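Local coordinates for protein uncharacterized metal-dependent hydrolase (Pyrococcus horikoshii, PDB 3IGH) that is uncharacterised but, as a presumed metal-dependent hydrolase of the amidohydrolase family, probably cleaves carbon-nitrogen bonds other than peptide bonds, at residues R173-I176 with N177-L181; Y443-G446 with S447-S451; K458-P461 with G462-A465. All blocks are in the same frame, centred on the assembly; numbering follows the deposited sequence.

Interaction 1 of 3, residues R173-I176 with N177-L181; sequences RKVI and NERVL
Val175 O takes two amide donors from the next turn, Arg179 N and Val180 N, each at 2.9 Å; the first fits the regular helical pattern, the second a wider one. Ile176 O continues in the wider pattern, receiving Leu181 N at 3.0 Å in its carbonyl plane. Two residues before Val175, Arg173 O accepts from Asn177 N at 2.9 Å and from water 1, which donates more weakly to Asn177 OD1. Lys174 O accepts Glu178 N at 2.9 Å. Asn177 O accepts from Tyr186 OH, and Glu178 O and Leu181 O from Lys213 NZ.

Lys174 NZ meets Glu178 OE1 at 3.2 Å, a salt bridge on the syn lone pair of that oxygen, and makes a weak bond to OE2. The lysine bends only at its last torsion (chi4 -82°), which swings the ammonium over to the carboxylate. A bound sulfate lies close to Glu178. Arg179 runs alongside Val175, whose CG1 sits 3.4 Å from NH2 over one guanidinium face, towards the rim; NH2 donates to Leu148 O. Ile176 CG2 packs on Leu181 CG at 3.9 Å.

Five-residue spacing in the Val175-Val180 and Ile176-Leu181 bonds marks a pi-type turn, here at the C-terminal end of helix 166-180.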
loop_
_atom_site.group_PDB
_atom_site.type_symbol
_atom_site.label_atom_id
_atom_site.label_comp_id
_atom_site.label_asym_id
_atom_site.label_seq_id
_atom_site.Cartn_x
_atom_site.Cartn_y
_atom_site.Cartn_z
ATOM N N ARG A 173 -10.693 -21.397 -18.895
ATOM C CA ARG A 173 -9.894 -21.025 -17.767
ATOM C C ARG A 173 -10.047 -19.561 -17.453
ATOM O O ARG A 173 -10.142 -19.196 -16.322
ATOM C CB ARG A 173 -8.459 -21.279 -18.083
ATOM C CG ARG A 173 -8.030 -22.636 -17.830
ATOM C CD ARG A 173 -6.637 -22.568 -17.327
ATOM N NE ARG A 173 -5.856 -23.624 -17.907
ATOM C CZ ARG A 173 -5.116 -24.454 -17.197
ATOM N NH1 ARG A 173 -4.448 -25.414 -17.801
ATOM N NH2 ARG A 173 -5.047 -24.309 -15.887
ATOM N N LYS A 174 -10.044 -18.745 -18.488
ATOM C CA LYS A 174 -10.260 -17.302 -18.362
ATOM C C LYS A 174 -11.619 -17.004 -17.724
ATOM O O LYS A 174 -11.716 -16.180 -16.812
ATOM C CB LYS A 174 -10.149 -16.635 -19.739
ATOM C CG LYS A 174 -10.056 -15.111 -19.710
ATOM C CD LYS A 174 -9.856 -14.557 -21.121
ATOM C CE LYS A 174 -9.332 -13.120 -21.117
ATOM N NZ LYS A 174 -10.413 -12.108 -20.932
ATOM N N VAL A 175 -12.654 -17.705 -18.189
ATOM C CA VAL A 175 -14.019 -17.537 -17.682
ATOM C C VAL A 175 -14.152 -17.977 -16.217
ATOM O O VAL A 175 -14.783 -17.290 -15.401
ATOM C CB VAL A 175 -15.036 -18.284 -18.596
ATOM C CG1 VAL A 175 -16.404 -18.373 -17.951
ATOM C CG2 VAL A 175 -15.146 -17.582 -19.947
ATOM N N ILE A 176 -13.543 -19.112 -15.880
ATOM C CA ILE A 176 -13.482 -19.559 -14.492
ATOM C C ILE A 176 -12.798 -18.497 -13.623
ATOM O O ILE A 176 -13.328 -18.102 -12.590
ATOM C CB ILE A 176 -12.762 -20.935 -14.352
ATOM C CG1 ILE A 176 -13.618 -22.059 -14.952
ATOM C CG2 ILE A 176 -12.473 -21.259 -12.877
ATOM C CD1 ILE A 176 -12.826 -23.330 -15.260
ATOM N N ASN A 177 -11.634 -18.028 -14.063
ATOM C CA ASN A 177 -10.843 -17.093 -13.263
ATOM C C ASN A 177 -11.431 -15.689 -13.108
ATOM O O ASN A 177 -11.258 -15.048 -12.067
ATOM C CB ASN A 177 -9.421 -17.002 -13.816
ATOM C CG ASN A 177 -8.609 -18.244 -13.528
ATOM O OD1 ASN A 177 -8.962 -19.054 -12.658
ATOM N ND2 ASN A 177 -7.507 -18.399 -14.245
ATOM N N GLU A 178 -12.133 -15.226 -14.137
ATOM C CA GLU A 178 -12.653 -13.857 -14.153
ATOM C C GLU A 178 -14.113 -13.752 -13.756
ATOM O O GLU A 178 -14.518 -12.766 -13.153
ATOM C CB GLU A 178 -12.447 -13.221 -15.525
ATOM C CG GLU A 178 -10.993 -12.950 -15.837
ATOM C CD GLU A 178 -10.745 -12.518 -17.268
ATOM O OE1 GLU A 178 -11.711 -12.455 -18.065
ATOM O OE2 GLU A 178 -9.570 -12.244 -17.596
ATOM N N ARG A 179 -14.903 -14.766 -14.081
ATOM C CA ARG A 179 -16.353 -14.659 -13.930
ATOM C C ARG A 179 -16.941 -15.663 -12.948
ATOM O O ARG A 179 -17.731 -15.291 -12.080
ATOM C CB ARG A 179 -17.021 -14.797 -15.302
ATOM C CG ARG A 179 -18.471 -14.351 -15.357
ATOM C CD ARG A 179 -18.933 -14.325 -16.802
ATOM N NE ARG A 179 -19.293 -15.659 -17.289
ATOM C CZ ARG A 179 -19.120 -16.083 -18.539
ATOM N NH1 ARG A 179 -18.569 -15.290 -19.454
ATOM N NH2 ARG A 179 -19.498 -17.310 -18.875
ATOM N N VAL A 180 -16.556 -16.931 -13.075
ATOM C CA VAL A 180 -17.175 -18.002 -12.289
ATOM C C VAL A 180 -16.777 -17.963 -10.802
ATOM O O VAL A 180 -17.629 -18.071 -9.910
ATOM C CB VAL A 180 -16.895 -19.398 -12.925
ATOM C CG1 VAL A 180 -17.431 -20.495 -12.066
ATOM C CG2 VAL A 180 -17.494 -19.490 -14.335
ATOM N N LEU A 181 -15.483 -17.801 -10.539
ATOM C CA LEU A 181 -14.996 -17.667 -9.179
ATOM C C LEU A 181 -15.282 -16.258 -8.686
ATOM O O LEU A 181 -15.185 -15.303 -9.456
ATOM C CB LEU A 181 -13.492 -17.970 -9.110
ATOM C CG LEU A 181 -13.036 -19.394 -9.471
ATOM C CD1 LEU A 181 -11.500 -19.471 -9.455
ATOM C CD2 LEU A 181 -13.650 -20.431 -8.523
HETATM O O HOH W 1 -8.814 -21.338 -14.468
#

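Interaction 2 of 3, residues Y443-G446 with S447-S451; sequences YTYG and SARVS
Tyr445 O receives Arg449 N at 2.9 Å in a nearly straight bond, with an N-H...O angle of 168°. Two neighbours repeat this helical step: Ala448 N donates to Thr444 O at 3.1 Å, and Val450 N to Gly446 O at 3.0 Å.

The same pair that makes the first bond carries the main side-chain contact. With CG anti to its backbone N (chi1 -174°), the tyrosine slants its ring outward and towards the C-terminal end, alongside Arg449. Arg449 CG settles over one ring face, 3.7 Å from the centroid, as a CH-pi contact somewhat off centre. The bend at chi2 of Arg449 brings CD to 3.5 Å from Tyr445 OH, and the one at chi3 then helps turn the guanidinium almost parallel to the ring, with the hydroxyl oxygen over its face. Arg449 NE makes a long, weak ion pair with Glu394.

Helix 436-450, on which all this sits, packs against strand 58-68 of the amidohydrolase TIM barrel. Ser447 OG can hydrogen-bond to Phe64 O there and to Ser442 O in its own helix; the two share its one proton, Phe64 being the stronger partner.

The helix has a wider pi-type turn at 443-446 and is kinked where the amides of Thr444 and Tyr445 make no bond to the preceding turn. Thr444 OG1 is tied back to Leu440 O. Past the helix end, Ser451 N donates to Ser447 O at 3.0 Å; in the conformer given, Ser451 OG approaches that oxygen from the opposite face of its carbonyl plane, at 2.8 Å.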
loop_
_atom_site.group_PDB
_atom_site.type_symbol
_atom_site.label_atom_id
_atom_site.label_comp_id
_atom_site.label_asym_id
_atom_site.label_seq_id
_atom_site.Cartn_x
_atom_site.Cartn_y
_atom_site.Cartn_z
ATOM N N TYR A 443 17.390 -20.537 -1.792
ATOM C CA TYR A 443 16.009 -20.660 -1.353
ATOM C C TYR A 443 15.639 -19.684 -0.219
ATOM O O TYR A 443 14.516 -19.701 0.291
ATOM C CB TYR A 443 15.771 -22.091 -0.892
ATOM C CG TYR A 443 14.467 -22.712 -1.339
ATOM C CD1 TYR A 443 14.384 -24.083 -1.552
ATOM C CD2 TYR A 443 13.317 -21.945 -1.540
ATOM C CE1 TYR A 443 13.199 -24.682 -1.950
ATOM C CE2 TYR A 443 12.117 -22.536 -1.949
ATOM C CZ TYR A 443 12.067 -23.913 -2.152
ATOM O OH TYR A 443 10.891 -24.529 -2.548
ATOM N N THR A 444 16.586 -18.855 0.203
ATOM C CA THR A 444 16.306 -17.875 1.250
ATOM C C THR A 444 16.687 -16.479 0.756
ATOM O O THR A 444 15.841 -15.755 0.205
ATOM C CB THR A 444 17.000 -18.242 2.602
ATOM O OG1 THR A 444 18.410 -18.396 2.390
ATOM C CG2 THR A 444 16.435 -19.545 3.180
ATOM N N TYR A 445 17.959 -16.112 0.914
ATOM C CA TYR A 445 18.433 -14.798 0.479
ATOM C C TYR A 445 18.397 -14.634 -1.043
ATOM O O TYR A 445 18.082 -13.553 -1.533
ATOM C CB TYR A 445 19.835 -14.522 1.027
ATOM C CG TYR A 445 20.387 -13.135 0.762
ATOM C CD1 TYR A 445 19.876 -12.015 1.419
ATOM C CD2 TYR A 445 21.452 -12.954 -0.125
ATOM C CE1 TYR A 445 20.401 -10.743 1.180
ATOM C CE2 TYR A 445 21.985 -11.693 -0.369
ATOM C CZ TYR A 445 21.460 -10.595 0.289
ATOM O OH TYR A 445 21.988 -9.352 0.044
ATOM N N GLY A 446 18.687 -15.712 -1.774
ATOM C CA GLY A 446 18.681 -15.689 -3.239
ATOM C C GLY A 446 17.301 -15.317 -3.758
ATOM O O GLY A 446 17.156 -14.368 -4.530
ATOM N N SER A 447 16.286 -16.029 -3.272
ATOM C CA SER A 447 14.886 -15.752 -3.616
ATOM C C SER A 447 14.410 -14.351 -3.228
ATOM O O SER A 447 13.684 -13.699 -3.987
ATOM C CB SER A 447 13.994 -16.788 -2.965
ATOM O OG SER A 447 13.952 -17.976 -3.731
ATOM N N ALA A 448 14.824 -13.889 -2.055
ATOM C CA ALA A 448 14.488 -12.539 -1.604
ATOM C C ALA A 448 15.076 -11.465 -2.518
ATOM O O ALA A 448 14.379 -10.533 -2.922
ATOM C CB ALA A 448 14.958 -12.338 -0.184
ATOM N N ARG A 449 16.359 -11.601 -2.837
ATOM C CA ARG A 449 17.023 -10.659 -3.731
ATOM C C ARG A 449 16.397 -10.645 -5.116
ATOM O O ARG A 449 16.191 -9.573 -5.688
ATOM C CB ARG A 449 18.516 -10.973 -3.833
ATOM C CG ARG A 449 19.298 -10.629 -2.570
ATOM C CD ARG A 449 19.608 -9.141 -2.494
ATOM N NE ARG A 449 20.738 -8.820 -3.364
ATOM C CZ ARG A 449 21.233 -7.600 -3.551
ATOM N NH1 ARG A 449 20.698 -6.553 -2.932
ATOM N NH2 ARG A 449 22.267 -7.426 -4.365
ATOM N N VAL A 450 16.088 -11.832 -5.643
ATOM C CA VAL A 450 15.400 -11.966 -6.945
ATOM C C VAL A 450 14.026 -11.248 -6.938
ATOM O O VAL A 450 13.597 -10.671 -7.948
ATOM C CB VAL A 450 15.318 -13.479 -7.352
ATOM C CG1 VAL A 450 14.342 -13.735 -8.495
ATOM C CG2 VAL A 450 16.712 -13.981 -7.733
ATOM N N SER A 451 13.380 -11.250 -5.774
ATOM C CA SER A 451 12.066 -10.639 -5.586
ATOM C C SER A 451 12.156 -9.190 -5.099
ATOM O O SER A 451 11.136 -8.588 -4.757
ATOM C CB SER A 451 11.264 -11.451 -4.568
ATOM O OG SER A 451 11.202 -12.820 -4.934
#

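Interaction 3 of 3, residues K458-P461 with G462-A465; sequences KLEP and GFKA
The chain reverses so that Phe463 lays its ring against Lys458, through a type II beta turn from Glu460 to Phe463, with Pro461 and Gly462 at its two corners. The turn lies in the loop between helix 436-450 and strand 467-470, where it packs against strands 10-14 and 30-35 from the start of the chain.

Of the hydrogen bonds, the one that closes the turn runs from Phe463 N to Glu460 O, 3.2 Å long, with an N-H...O angle of 157°. Gly462 has a positive phi, as the third position of a type II turn requires, a conformation that glycine takes readily. Water 2 links the two arms further back: it donates to Lys458 O at 2.8 Å and approaches Lys464 O at 2.5 Å, a separation short enough to be read with caution. Backbone bonds from Leu459 to Thr13, just before the turn, and from Gly462 and Phe463, within it, to Val31 fasten the loop to strands 10-14 and 30-35. Lys458 NZ, in the conformer given, bonds to Ser14 OG.

The lysine also makes a cation-pi contact with Tyr445.

Contacts of the phenylalanine ring form another group. Phe463 CG lies anti to the carbonyl carbon (chi1 -77°), which brings the ring back over Lys458 CB. That atom sits squarely over one face, 3.7 Å from the centroid and 4° off the normal, a CH-pi contact in which the two side chains point the same way. Farther out, Lys458 CD comes within 4.0 Å of Phe463 CZ. Glu460 O lies at the ring edge, near its plane. Separately, Leu459 CD2 touches Ala465 CA at 4.1 Å.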
loop_
_atom_site.group_PDB
_atom_site.type_symbol
_atom_site.label_atom_id
_atom_site.label_comp_id
_atom_site.label_asym_id
_atom_site.label_seq_id
_atom_site.Cartn_x
_atom_site.Cartn_y
_atom_site.Cartn_z
ATOM N N LYS A 458 18.028 -13.137 5.370
ATOM C CA LYS A 458 19.082 -13.350 6.365
ATOM C C LYS A 458 18.532 -13.072 7.764
ATOM O O LYS A 458 17.472 -12.468 7.907
ATOM C CB LYS A 458 20.286 -12.448 6.086
ATOM C CG LYS A 458 21.102 -12.825 4.854
ATOM C CD LYS A 458 22.356 -11.961 4.752
ATOM C CE LYS A 458 23.039 -12.104 3.400
ATOM N NZ LYS A 458 23.682 -13.433 3.198
ATOM N N LEU A 459 19.233 -13.524 8.801
ATOM C CA LEU A 459 18.783 -13.210 10.166
ATOM C C LEU A 459 19.803 -12.302 10.852
ATOM O O LEU A 459 20.108 -12.443 12.036
ATOM C CB LEU A 459 18.445 -14.476 10.976
ATOM C CG LEU A 459 17.241 -15.315 10.521
ATOM C CD1 LEU A 459 17.230 -16.681 11.210
ATOM C CD2 LEU A 459 15.885 -14.593 10.720
ATOM N N GLU A 460 20.325 -11.364 10.068
ATOM C CA GLU A 460 21.234 -10.329 10.549
ATOM C C GLU A 460 20.392 -9.104 10.907
ATOM O O GLU A 460 19.241 -9.018 10.469
ATOM C CB GLU A 460 22.261 -10.004 9.460
ATOM C CG GLU A 460 23.289 -11.116 9.264
ATOM C CD GLU A 460 24.069 -11.010 7.961
ATOM O OE1 GLU A 460 24.760 -11.993 7.612
ATOM O OE2 GLU A 460 23.998 -9.958 7.287
ATOM N N PRO A 461 20.937 -8.180 11.737
ATOM C CA PRO A 461 20.238 -6.922 12.061
ATOM C C PRO A 461 19.716 -6.144 10.843
ATOM O O PRO A 461 20.422 -6.002 9.845
ATOM C CB PRO A 461 21.308 -6.112 12.807
ATOM C CG PRO A 461 22.147 -7.153 13.466
ATOM C CD PRO A 461 22.217 -8.287 12.471
ATOM N N GLY A 462 18.470 -5.678 10.929
ATOM C CA GLY A 462 17.831 -4.964 9.825
ATOM C C GLY A 462 16.868 -5.837 9.031
ATOM O O GLY A 462 15.931 -5.335 8.409
ATOM N N PHE A 463 17.097 -7.147 9.058
ATOM C CA PHE A 463 16.251 -8.089 8.333
ATOM C C PHE A 463 14.998 -8.448 9.125
ATOM O O PHE A 463 15.009 -8.421 10.358
ATOM C CB PHE A 463 17.038 -9.353 7.986
ATOM C CG PHE A 463 17.989 -9.188 6.828
ATOM C CD1 PHE A 463 19.279 -8.690 7.023
ATOM C CD2 PHE A 463 17.599 -9.543 5.536
ATOM C CE1 PHE A 463 20.160 -8.545 5.946
ATOM C CE2 PHE A 463 18.464 -9.400 4.451
ATOM C CZ PHE A 463 19.749 -8.901 4.654
ATOM N N LYS A 464 13.916 -8.765 8.410
ATOM C CA LYS A 464 12.709 -9.311 9.028
ATOM C C LYS A 464 13.033 -10.653 9.690
ATOM O O LYS A 464 13.788 -11.460 9.140
ATOM C CB LYS A 464 11.585 -9.506 8.003
ATOM C CG LYS A 464 10.976 -8.215 7.470
ATOM C CD LYS A 464 9.656 -8.480 6.743
ATOM C CE LYS A 464 9.007 -7.173 6.313
ATOM N NZ LYS A 464 7.586 -7.344 5.890
ATOM N N ALA A 465 12.459 -10.884 10.866
ATOM C CA ALA A 465 12.687 -12.121 11.611
ATOM C C ALA A 465 11.758 -13.229 11.122
ATOM O O ALA A 465 10.841 -13.658 11.835
ATOM C CB ALA A 465 12.505 -11.883 13.110
HETATM O O HOH W 2 14.876 -12.130 6.957
#

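In the fold
Following the chain from its N terminus, the three contacts come in series; each joins neighbouring segments, so none nests in or crosses another. Interaction 1 ends helix 166-180, which packs there on helix 143-149 and strand 129-133, with Leu181 against helix 183-199. It lies on the opposite side of the chain's centre from the other two, about 21 Å between its nearest atoms and those of interaction 2. Interaction 2 occupies the C-terminal part of helix 436-450, against the barrel. The chain then leaves the helix, and interaction 3 closes a turn before strand 467-470, beside strands from the N terminus. Interactions 2 and 3 touch: Tyr445 CE1 is 3.7 Å from Lys458 CE, joining the barrel helix to the turn.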